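Local coordinates for protein zinc-finger (Saccharomonospora viridis, PDB 3RMQ) that is of unknown function but binds one zinc ion through a histidine and three cysteines, as a small zinc-finger protein of the zf-HC3 family, at residues Q5-Q10 and R16-T21; C59-I64 and A95-C100; R30-L35 and V40-E45. The protein carries 1 engineered substitution. All coordinates share one frame; numbering follows the deposited sequence. Where two conformers were deposited one is given.

Contact 1 (Q5-Q10 and R16-T21); sequences QRYLWQ and RHVYDT. With ZN (zinc ion), chain B.
Tyr7, Leu8, Trp9 and Gln10 pair in antiparallel register with Asp20, Tyr19, Val18 and His17, the strand segments 7-10 and 16-20 running 150° apart as the arms of a beta hairpin. Leu8 N and O bond to Tyr19 O and N; Gln10 and His17 form the second such pair. Thr21 N extends the pairing by donating to Arg6 O (2.8 Å).

Trp9 and Val18 share one face of the hairpin. Val18 CG2 sits 3.4 Å from the centroid of the Trp9 six-membered ring, almost on the ring normal, a CH-pi contact. Arg16 O reaches the edge of that indole, 3.4 Å from Trp9 CZ3.

Arg6 clamps Asp20 side-on. Arg6 NE meets Asp20 OD1 at 2.7 Å, and Arg6 NH2 meets Asp20 OD2 at 2.9 Å. The bend of the Arg6 chain at chi2 (67°) brings the guanidinium back to the carboxylate, and the planes stand 41° apart. Two bonds thus limit the rotation of both groups.

On the other face, Leu8 CB lies 3.7 Å from Tyr19 CE1, the two side chains pointing the same way. His17 is also on this face, and its ND1 binds the zinc ion at 2.1 Å.

Tyr7, Trp9 and Val18 rest against helix 60-69, while Val18 also bonds through its backbone to Leu35.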
loop_
_atom_site.group_PDB
_atom_site.type_symbol
_atom_site.label_atom_id
_atom_site.label_comp_id
_atom_site.label_asym_id
_atom_site.label_seq_id
_atom_site.Cartn_x
_atom_site.Cartn_y
_atom_site.Cartn_z
ATOM N N GLN A 5 -2.373 7.050 15.774
ATOM C CA GLN A 5 -3.170 6.124 14.979
ATOM C C GLN A 5 -2.333 4.898 14.685
ATOM O O GLN A 5 -1.113 4.999 14.587
ATOM C CB GLN A 5 -3.620 6.791 13.660
ATOM C CG GLN A 5 -4.564 7.992 13.938
ATOM C CD GLN A 5 -5.134 8.601 12.668
ATOM O OE1 GLN A 5 -4.814 8.156 11.568
ATOM N NE2 GLN A 5 -5.948 9.659 12.818
ATOM N N ARG A 6 -2.987 3.752 14.471
ATOM C CA ARG A 6 -2.250 2.505 14.265
ATOM C C ARG A 6 -1.536 2.528 12.925
ATOM O O ARG A 6 -0.424 1.989 12.804
ATOM C CB ARG A 6 -3.200 1.320 14.294
ATOM C CG ARG A 6 -2.517 -0.034 13.952
ATOM C CD ARG A 6 -1.487 -0.450 15.054
ATOM N NE ARG A 6 -0.841 -1.690 14.648
ATOM C CZ ARG A 6 -1.404 -2.904 14.728
ATOM N NH1 ARG A 6 -2.623 -3.076 15.278
ATOM N NH2 ARG A 6 -0.726 -3.957 14.297
ATOM N N TYR A 7 -2.179 3.117 11.903
ATOM C CA TYR A 7 -1.581 3.124 10.562
ATOM C C TYR A 7 -1.506 4.547 10.031
ATOM O O TYR A 7 -2.476 5.300 10.121
ATOM C CB TYR A 7 -2.452 2.336 9.576
ATOM C CG TYR A 7 -2.604 0.880 9.970
ATOM C CD1 TYR A 7 -1.533 -0.002 9.834
ATOM C CD2 TYR A 7 -3.781 0.419 10.558
ATOM C CE1 TYR A 7 -1.658 -1.332 10.199
ATOM C CE2 TYR A 7 -3.908 -0.911 10.942
ATOM C CZ TYR A 7 -2.833 -1.764 10.770
ATOM O OH TYR A 7 -2.914 -3.089 11.143
ATOM N N LEU A 8 -0.403 4.869 9.384
ATOM C CA LEU A 8 -0.237 6.222 8.800
ATOM C C LEU A 8 0.370 6.072 7.412
ATOM O O LEU A 8 0.979 5.031 7.099
ATOM C CB LEU A 8 0.686 7.092 9.657
ATOM C CG LEU A 8 0.127 7.547 11.037
ATOM C CD1 LEU A 8 1.183 8.255 11.782
ATOM C CD2 LEU A 8 -1.137 8.488 10.830
ATOM N N TRP A 9 0.237 7.118 6.604
ATOM C CA TRP A 9 0.801 7.139 5.266
ATOM C C TRP A 9 2.202 7.729 5.287
ATOM O O TRP A 9 2.487 8.624 6.116
ATOM C CB TRP A 9 -0.120 7.985 4.325
ATOM C CG TRP A 9 -1.458 7.337 4.132
ATOM C CD1 TRP A 9 -2.570 7.440 4.955
ATOM C CD2 TRP A 9 -1.830 6.450 3.057
ATOM N NE1 TRP A 9 -3.600 6.655 4.432
ATOM C CE2 TRP A 9 -3.180 6.071 3.267
ATOM C CE3 TRP A 9 -1.148 5.952 1.922
ATOM C CZ2 TRP A 9 -3.871 5.179 2.392
ATOM C CZ3 TRP A 9 -1.855 5.066 1.026
ATOM C CH2 TRP A 9 -3.186 4.705 1.284
ATOM N N GLN A 10 3.053 7.269 4.362
ATOM C CA GLN A 10 4.367 7.878 4.171
ATOM C C GLN A 10 4.840 7.649 2.740
ATOM O O GLN A 10 4.861 6.499 2.277
ATOM C CB GLN A 10 5.387 7.268 5.164
ATOM C CG GLN A 10 6.854 7.696 4.911
ATOM C CD GLN A 10 7.043 9.200 5.063
ATOM O OE1 GLN A 10 6.666 9.762 6.093
ATOM N NE2 GLN A 10 7.598 9.865 4.030
ATOM N N ARG A 16 2.953 6.331 -2.296
ATOM C CA ARG A 16 2.547 6.682 -0.954
ATOM C C ARG A 16 2.170 5.374 -0.231
ATOM O O ARG A 16 1.153 4.763 -0.570
ATOM C CB ARG A 16 1.366 7.666 -0.975
ATOM C CG ARG A 16 1.294 8.402 0.352
ATOM C CD ARG A 16 0.066 9.297 0.493
ATOM N NE ARG A 16 0.132 10.411 -0.450
ATOM C CZ ARG A 16 -0.744 11.427 -0.500
ATOM N NH1 ARG A 16 -1.790 11.455 0.338
ATOM N NH2 ARG A 16 -0.569 12.420 -1.390
ATOM N N HIS A 17 3.042 4.901 0.678
ATOM C CA HIS A 17 2.830 3.608 1.336
ATOM C C HIS A 17 2.134 3.838 2.655
ATOM O O HIS A 17 1.944 5.003 3.056
ATOM C CB HIS A 17 4.169 2.891 1.593
ATOM C CG HIS A 17 4.879 2.470 0.344
ATOM N ND1 HIS A 17 4.565 1.315 -0.354
ATOM C CD2 HIS A 17 5.892 3.062 -0.337
ATOM C CE1 HIS A 17 5.393 1.193 -1.382
ATOM N NE2 HIS A 17 6.195 2.254 -1.402
ATOM N N VAL A 18 1.781 2.743 3.330
ATOM C CA VAL A 18 1.148 2.798 4.651
ATOM C C VAL A 18 2.109 2.066 5.537
ATOM O O VAL A 18 2.724 1.046 5.098
ATOM C CB VAL A 18 -0.237 2.105 4.684
ATOM C CG1 VAL A 18 -0.775 2.037 6.112
ATOM C CG2 VAL A 18 -1.215 2.876 3.797
ATOM N N TYR A 19 2.286 2.546 6.762
ATOM C CA TYR A 19 3.091 1.763 7.704
ATOM C C TYR A 19 2.359 1.567 9.043
ATOM O O TYR A 19 1.440 2.334 9.400
ATOM C CB TYR A 19 4.492 2.391 7.904
ATOM C CG TYR A 19 4.506 3.681 8.652
ATOM C CD1 TYR A 19 4.172 4.886 8.024
ATOM C CD2 TYR A 19 4.850 3.721 10.000
ATOM C CE1 TYR A 19 4.151 6.082 8.728
ATOM C CE2 TYR A 19 4.832 4.912 10.716
ATOM C CZ TYR A 19 4.492 6.090 10.071
ATOM O OH TYR A 19 4.484 7.269 10.779
ATOM N N ASP A 20 2.773 0.526 9.759
ATOM C CA ASP A 20 2.231 0.186 11.088
ATOM C C ASP A 20 3.049 0.995 12.119
ATOM O O ASP A 20 4.280 0.768 12.284
ATOM C CB ASP A 20 2.427 -1.313 11.294
ATOM C CG ASP A 20 1.731 -1.842 12.533
ATOM O OD1 ASP A 20 1.507 -1.032 13.470
ATOM O OD2 ASP A 20 1.412 -3.066 12.577
ATOM N N THR A 21 2.403 1.932 12.805
ATOM C CA THR A 21 3.129 2.852 13.683
ATOM C C THR A 21 3.503 2.120 14.977
ATOM O O THR A 21 4.191 2.704 15.811
ATOM C CB THR A 21 2.270 4.065 14.088
ATOM O OG1 THR A 21 1.192 3.602 14.923
ATOM C CG2 THR A 21 1.675 4.773 12.816
HETATM ZN ZN ZN B . 3.161 -0.199 -0.180
#

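Contact 2 (C59-I64 and A95-C100); sequences CPVCTI and AEVLHC. With ZN (zinc ion), chain B.
The CxxC pair of a zinc site with three cysteines and one histidine opens helix 60-69, and the same turn of helix packs against the 95-100 segment, which follows on from helix 88-97. Val61 and Ile64 make that packing with Val97 and Leu98. It is purely apolar and light, with 103 Å² buried in all. Val61 CG1 meets Val97 CG2 at 4.3 Å, one methyl against another. One helical turn further on, Ile64 CG2 approaches Leu98 CD1 at 4.4 Å.

The end of the Leu98 side chain reaches back to Ile64. Leu90 and Leu94 of helix 88-97 add to the same core, against Val61 and Ile64 respectively. Leu98 is also packed on Val105 and Leu108 of helix 102-109. The contact therefore ties the zinc-bearing helix to the helical C-terminal part of the chain.

The metal site borders this apolar seam: Val61 also touches Cys36. Cys62 SG binds the zinc ion at 2.3 Å, and Cys59 SG binds it at 2.4 Å. His17 and Cys36 complete the four ligands. Cys59 is also the N-cap of the helix. Its SG is anti to the backbone N (chi1 173°), a setting that brings the sulfur both to the metal and to the first turn.

There Cys62 N points almost straight at Cys59 SG, 3.4 Å away, with an angle of 173° at the hydrogen. The carbonyl of Cys59 takes two further bonds from opposite faces of its plane, from Thr63 N at 3.1 Å and from Thr63 OG1 at 2.9 Å.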
loop_
_atom_site.group_PDB
_atom_site.type_symbol
_atom_site.label_atom_id
_atom_site.label_comp_id
_atom_site.label_asym_id
_atom_site.label_seq_id
_atom_site.Cartn_x
_atom_site.Cartn_y
_atom_site.Cartn_z
ATOM N N CYS A 59 0.291 3.604 -3.055
ATOM C CA CYS A 59 0.683 2.206 -3.251
ATOM C C CYS A 59 -0.597 1.366 -3.270
ATOM O O CYS A 59 -1.344 1.345 -2.289
ATOM C CB CYS A 59 1.594 1.734 -2.082
ATOM S SG CYS A 59 1.940 -0.080 -2.189
ATOM N N PRO A 60 -0.918 0.711 -4.406
ATOM C CA PRO A 60 -2.187 -0.042 -4.423
ATOM C C PRO A 60 -2.211 -1.141 -3.372
ATOM O O PRO A 60 -3.256 -1.419 -2.776
ATOM C CB PRO A 60 -2.203 -0.677 -5.834
ATOM C CG PRO A 60 -1.375 0.286 -6.666
ATOM C CD PRO A 60 -0.249 0.713 -5.716
ATOM N N VAL A 61 -1.071 -1.795 -3.143
ATOM C CA VAL A 61 -1.062 -2.927 -2.211
ATOM C C VAL A 61 -1.298 -2.463 -0.765
ATOM O O VAL A 61 -2.130 -3.022 -0.032
ATOM C CB VAL A 61 0.281 -3.679 -2.319
ATOM C CG1 VAL A 61 0.341 -4.767 -1.284
ATOM C CG2 VAL A 61 0.401 -4.265 -3.769
ATOM N N CYS A 62 -0.573 -1.434 -0.363
ATOM C CA CYS A 62 -0.768 -0.852 0.968
ATOM C C CYS A 62 -2.217 -0.366 1.173
ATOM O O CYS A 62 -2.764 -0.499 2.274
ATOM C CB CYS A 62 0.172 0.354 1.185
ATOM S SG CYS A 62 1.828 -0.086 1.655
ATOM N N THR A 63 -2.809 0.245 0.155
ATOM C CA THR A 63 -4.173 0.807 0.289
ATOM C C THR A 63 -5.179 -0.320 0.580
ATOM O O THR A 63 -6.014 -0.206 1.464
ATOM C CB THR A 63 -4.609 1.576 -1.008
ATOM O OG1 THR A 63 -3.688 2.655 -1.293
ATOM C CG2 THR A 63 -6.064 2.177 -0.846
ATOM N N ILE A 64 -5.088 -1.417 -0.191
ATOM C CA ILE A 64 -5.973 -2.566 -0.022
ATOM C C ILE A 64 -5.639 -3.270 1.309
ATOM O O ILE A 64 -6.543 -3.668 2.039
ATOM C CB ILE A 64 -5.821 -3.575 -1.191
ATOM C CG1 ILE A 64 -6.287 -2.956 -2.519
ATOM C CG2 ILE A 64 -6.559 -4.907 -0.896
ATOM C CD1 ILE A 64 -7.566 -2.259 -2.435
ATOM N N ALA A 95 -1.127 -10.714 -3.076
ATOM C CA ALA A 95 -1.467 -12.103 -2.723
ATOM C C ALA A 95 -0.626 -12.626 -1.553
ATOM O O ALA A 95 -1.026 -13.567 -0.868
ATOM C CB ALA A 95 -1.332 -13.039 -3.926
ATOM N N GLU A 96 0.540 -12.038 -1.335
ATOM C CA GLU A 96 1.379 -12.459 -0.225
ATOM C C GLU A 96 0.824 -11.911 1.093
ATOM O O GLU A 96 1.098 -12.448 2.162
ATOM C CB GLU A 96 2.830 -11.997 -0.442
ATOM C CG GLU A 96 3.628 -12.866 -1.421
ATOM C CD GLU A 96 3.946 -14.281 -0.872
ATOM O OE1 GLU A 96 4.155 -15.211 -1.690
ATOM O OE2 GLU A 96 4.000 -14.463 0.373
ATOM N N VAL A 97 0.035 -10.845 0.997
ATOM C CA VAL A 97 -0.537 -10.154 2.144
ATOM C C VAL A 97 -1.921 -10.662 2.495
ATOM O O VAL A 97 -2.281 -10.705 3.664
ATOM C CB VAL A 97 -0.720 -8.617 1.841
ATOM C CG1 VAL A 97 -1.501 -7.931 2.946
ATOM C CG2 VAL A 97 0.605 -7.941 1.616
ATOM N N LEU A 98 -2.731 -10.981 1.490
ATOM C CA LEU A 98 -4.089 -11.452 1.744
ATOM C C LEU A 98 -4.039 -12.970 1.980
ATOM O O LEU A 98 -3.042 -13.621 1.655
ATOM C CB LEU A 98 -5.018 -11.093 0.586
ATOM C CG LEU A 98 -5.119 -9.587 0.310
ATOM C CD1 LEU A 98 -6.198 -9.326 -0.711
ATOM C CD2 LEU A 98 -5.423 -8.842 1.554
ATOM N N HIS A 99 -5.089 -13.535 2.558
ATOM C CA HIS A 99 -5.045 -14.956 2.860
ATOM C C HIS A 99 -5.960 -15.789 1.993
ATOM O O HIS A 99 -5.982 -17.009 2.110
ATOM C CB HIS A 99 -5.335 -15.179 4.333
ATOM C CG HIS A 99 -4.169 -14.855 5.202
ATOM N ND1 HIS A 99 -4.273 -14.072 6.329
ATOM C CD2 HIS A 99 -2.860 -15.187 5.088
ATOM C CE1 HIS A 99 -3.078 -13.944 6.882
ATOM N NE2 HIS A 99 -2.204 -14.613 6.150
ATOM N N CYS A 100 -6.699 -15.130 1.113
ATOM C CA CYS A 100 -7.566 -15.831 0.171
ATOM C C CYS A 100 -6.753 -16.427 -1.016
ATOM O O CYS A 100 -5.527 -16.306 -1.051
ATOM C CB CYS A 100 -8.676 -14.896 -0.312
ATOM S SG CYS A 100 -8.078 -13.328 -0.974
HETATM ZN ZN ZN B . 3.161 -0.199 -0.180
#

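Contact 3 (R30-L35 and V40-E45); sequences RPFTAL and VTPQTE
Val40 lays its CG2 methyl over one face of the Phe32 ring, while Pro42 comes to the edge of the same ring. The methyl is 3.8 Å from the ring centroid and 22° off the normal, a CH-pi contact displaced toward the rim. Its closest ring atom is Phe32 CZ, 3.5 Å from Val40 CG2. At the edge, Pro42 CG lies 3.8 Å from Phe32 CE1. A chi1 of 68° tucks Phe32 CG over its own backbone, and the ring swings across toward the 40-42 chain.

Beneath these side chains is a small two-stranded antiparallel sheet, strands 32-33 and 39-40. Phe32 and Val40 are its hydrogen-bonded pair: Phe32 N to Val40 O and Val40 N to Phe32 O, both 2.8 Å. This hairpin carries Cys36, one of the zinc ligands, in its connection.

Beyond the pair, Pro31 and Thr41 run alongside each other, with Pro31 CB 3.6 Å from Thr41 OG1. Pro42 CD then approaches Arg30 O at 3.3 Å. Gln10 of strand 7-12 touches both Phe32 and Pro42, and Val40 packs on His17.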
loop_
_atom_site.group_PDB
_atom_site.type_symbol
_atom_site.label_atom_id
_atom_site.label_comp_id
_atom_site.label_asym_id
_atom_site.label_seq_id
_atom_site.Cartn_x
_atom_site.Cartn_y
_atom_site.Cartn_z
ATOM N N ARG A 30 16.183 6.594 6.861
ATOM C CA ARG A 30 16.023 5.367 7.629
ATOM C C ARG A 30 15.012 4.482 6.917
ATOM O O ARG A 30 13.949 4.971 6.515
ATOM C CB ARG A 30 15.493 5.697 9.013
ATOM C CG ARG A 30 16.238 4.987 10.116
ATOM C CD ARG A 30 15.306 4.177 10.981
ATOM N NE ARG A 30 14.329 4.994 11.694
ATOM C CZ ARG A 30 14.595 5.722 12.775
ATOM N NH1 ARG A 30 15.826 5.762 13.269
ATOM N NH2 ARG A 30 13.625 6.424 13.353
ATOM N N PRO A 31 15.337 3.201 6.722
ATOM C CA PRO A 31 14.360 2.333 6.045
ATOM C C PRO A 31 13.186 2.006 6.941
ATOM O O PRO A 31 13.348 1.928 8.173
ATOM C CB PRO A 31 15.145 1.048 5.795
ATOM C CG PRO A 31 16.165 1.035 6.900
ATOM C CD PRO A 31 16.585 2.480 7.035
ATOM N N PHE A 32 12.010 1.811 6.351
ATOM C CA PHE A 32 10.939 1.147 7.069
ATOM C C PHE A 32 10.294 0.161 6.126
ATOM O O PHE A 32 10.505 0.224 4.921
ATOM C CB PHE A 32 9.912 2.156 7.593
ATOM C CG PHE A 32 9.099 2.861 6.499
ATOM C CD1 PHE A 32 9.595 3.997 5.861
ATOM C CD2 PHE A 32 7.848 2.379 6.124
ATOM C CE1 PHE A 32 8.841 4.654 4.849
ATOM C CE2 PHE A 32 7.094 3.008 5.104
ATOM C CZ PHE A 32 7.595 4.163 4.461
ATOM N N THR A 33 9.516 -0.767 6.665
ATOM C CA THR A 33 8.845 -1.719 5.815
ATOM C C THR A 33 7.364 -1.372 5.859
ATOM O O THR A 33 6.755 -1.275 6.932
ATOM C CB THR A 33 9.053 -3.156 6.315
ATOM O OG1 THR A 33 10.464 -3.453 6.277
ATOM C CG2 THR A 33 8.321 -4.124 5.412
ATOM N N ALA A 34 6.806 -1.181 4.680
ATOM C CA ALA A 34 5.393 -0.825 4.539
ATOM C C ALA A 34 4.466 -2.050 4.702
ATOM O O ALA A 34 4.916 -3.221 4.725
ATOM C CB ALA A 34 5.195 -0.226 3.174
ATOM N N LEU A 35 3.154 -1.818 4.757
ATOM C CA LEU A 35 2.213 -2.957 4.883
ATOM C C LEU A 35 2.360 -3.903 3.685
ATOM O O LEU A 35 2.094 -5.108 3.771
ATOM C CB LEU A 35 0.747 -2.489 4.930
ATOM C CG LEU A 35 0.310 -1.674 6.109
ATOM C CD1 LEU A 35 -1.233 -1.511 6.032
ATOM C CD2 LEU A 35 0.800 -2.329 7.408
ATOM N N VAL A 40 11.544 0.473 2.330
ATOM C CA VAL A 40 11.778 1.702 1.562
ATOM C C VAL A 40 12.361 2.772 2.497
ATOM O O VAL A 40 12.200 2.670 3.712
ATOM C CB VAL A 40 10.453 2.236 0.948
ATOM C CG1 VAL A 40 9.946 1.275 -0.211
ATOM C CG2 VAL A 40 9.415 2.382 2.041
ATOM N N THR A 41 12.983 3.809 1.935
ATOM C CA THR A 41 13.635 4.849 2.750
ATOM C C THR A 41 13.210 6.210 2.229
ATOM O O THR A 41 13.460 6.509 1.068
ATOM C CB THR A 41 15.185 4.754 2.664
ATOM O OG1 THR A 41 15.611 3.468 3.115
ATOM C CG2 THR A 41 15.847 5.824 3.502
ATOM N N PRO A 42 12.564 7.034 3.081
ATOM C CA PRO A 42 12.160 8.382 2.663
ATOM C C PRO A 42 13.380 9.234 2.346
ATOM O O PRO A 42 14.400 9.151 3.085
ATOM C CB PRO A 42 11.427 8.941 3.893
ATOM C CG PRO A 42 11.078 7.776 4.717
ATOM C CD PRO A 42 12.120 6.725 4.458
ATOM N N GLN A 43 13.311 9.990 1.243
ATOM C CA GLN A 43 14.427 10.846 0.782
ATOM C C GLN A 43 13.937 12.263 0.527
ATOM O O GLN A 43 12.908 12.463 -0.117
ATOM C CB GLN A 43 15.034 10.327 -0.528
ATOM C CG GLN A 43 15.899 9.083 -0.423
ATOM C CD GLN A 43 16.538 8.733 -1.759
ATOM O OE1 GLN A 43 16.545 9.538 -2.695
ATOM N NE2 GLN A 43 17.072 7.536 -1.854
ATOM N N THR A 44 14.708 13.249 0.969
ATOM C CA THR A 44 14.274 14.616 0.795
ATOM C C THR A 44 14.202 14.998 -0.679
ATOM O O THR A 44 13.323 15.749 -1.074
ATOM C CB THR A 44 15.206 15.557 1.547
ATOM O OG1 THR A 44 15.170 15.194 2.927
ATOM C CG2 THR A 44 14.732 16.989 1.383
ATOM N N GLU A 45 15.121 14.480 -1.496
ATOM C CA GLU A 45 15.145 14.819 -2.925
ATOM C C GLU A 45 13.891 14.366 -3.653
ATOM O O GLU A 45 13.561 14.895 -4.697
ATOM C CB GLU A 45 16.353 14.133 -3.609
ATOM C CG GLU A 45 17.700 14.651 -3.098
ATOM C CD GLU A 45 18.288 13.859 -1.883
ATOM O OE1 GLU A 45 17.532 13.179 -1.115
ATOM O OE2 GLU A 45 19.535 13.971 -1.682
#

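How the contacts relate
Along the chain contact 1 comes first, then contact 3, then contact 2. The centres of contacts 1 and 3 are about 11 Å apart, those of contacts 1 and 2 about 14 Å, and those of contacts 2 and 3 about 19 Å, on opposite sides of the chain's centre. The hairpin of contact 1 lies between the other two. Backbone hydrogen bonds join it to both, from Val18 to Leu35 and from Arg16 to Cys59. Contact 1 gives one zinc ligand and contact 2 gives two; Cys36 supplies the fourth from the connection between the two segments of contact 3. The metal thus joins two hairpins to the helical part.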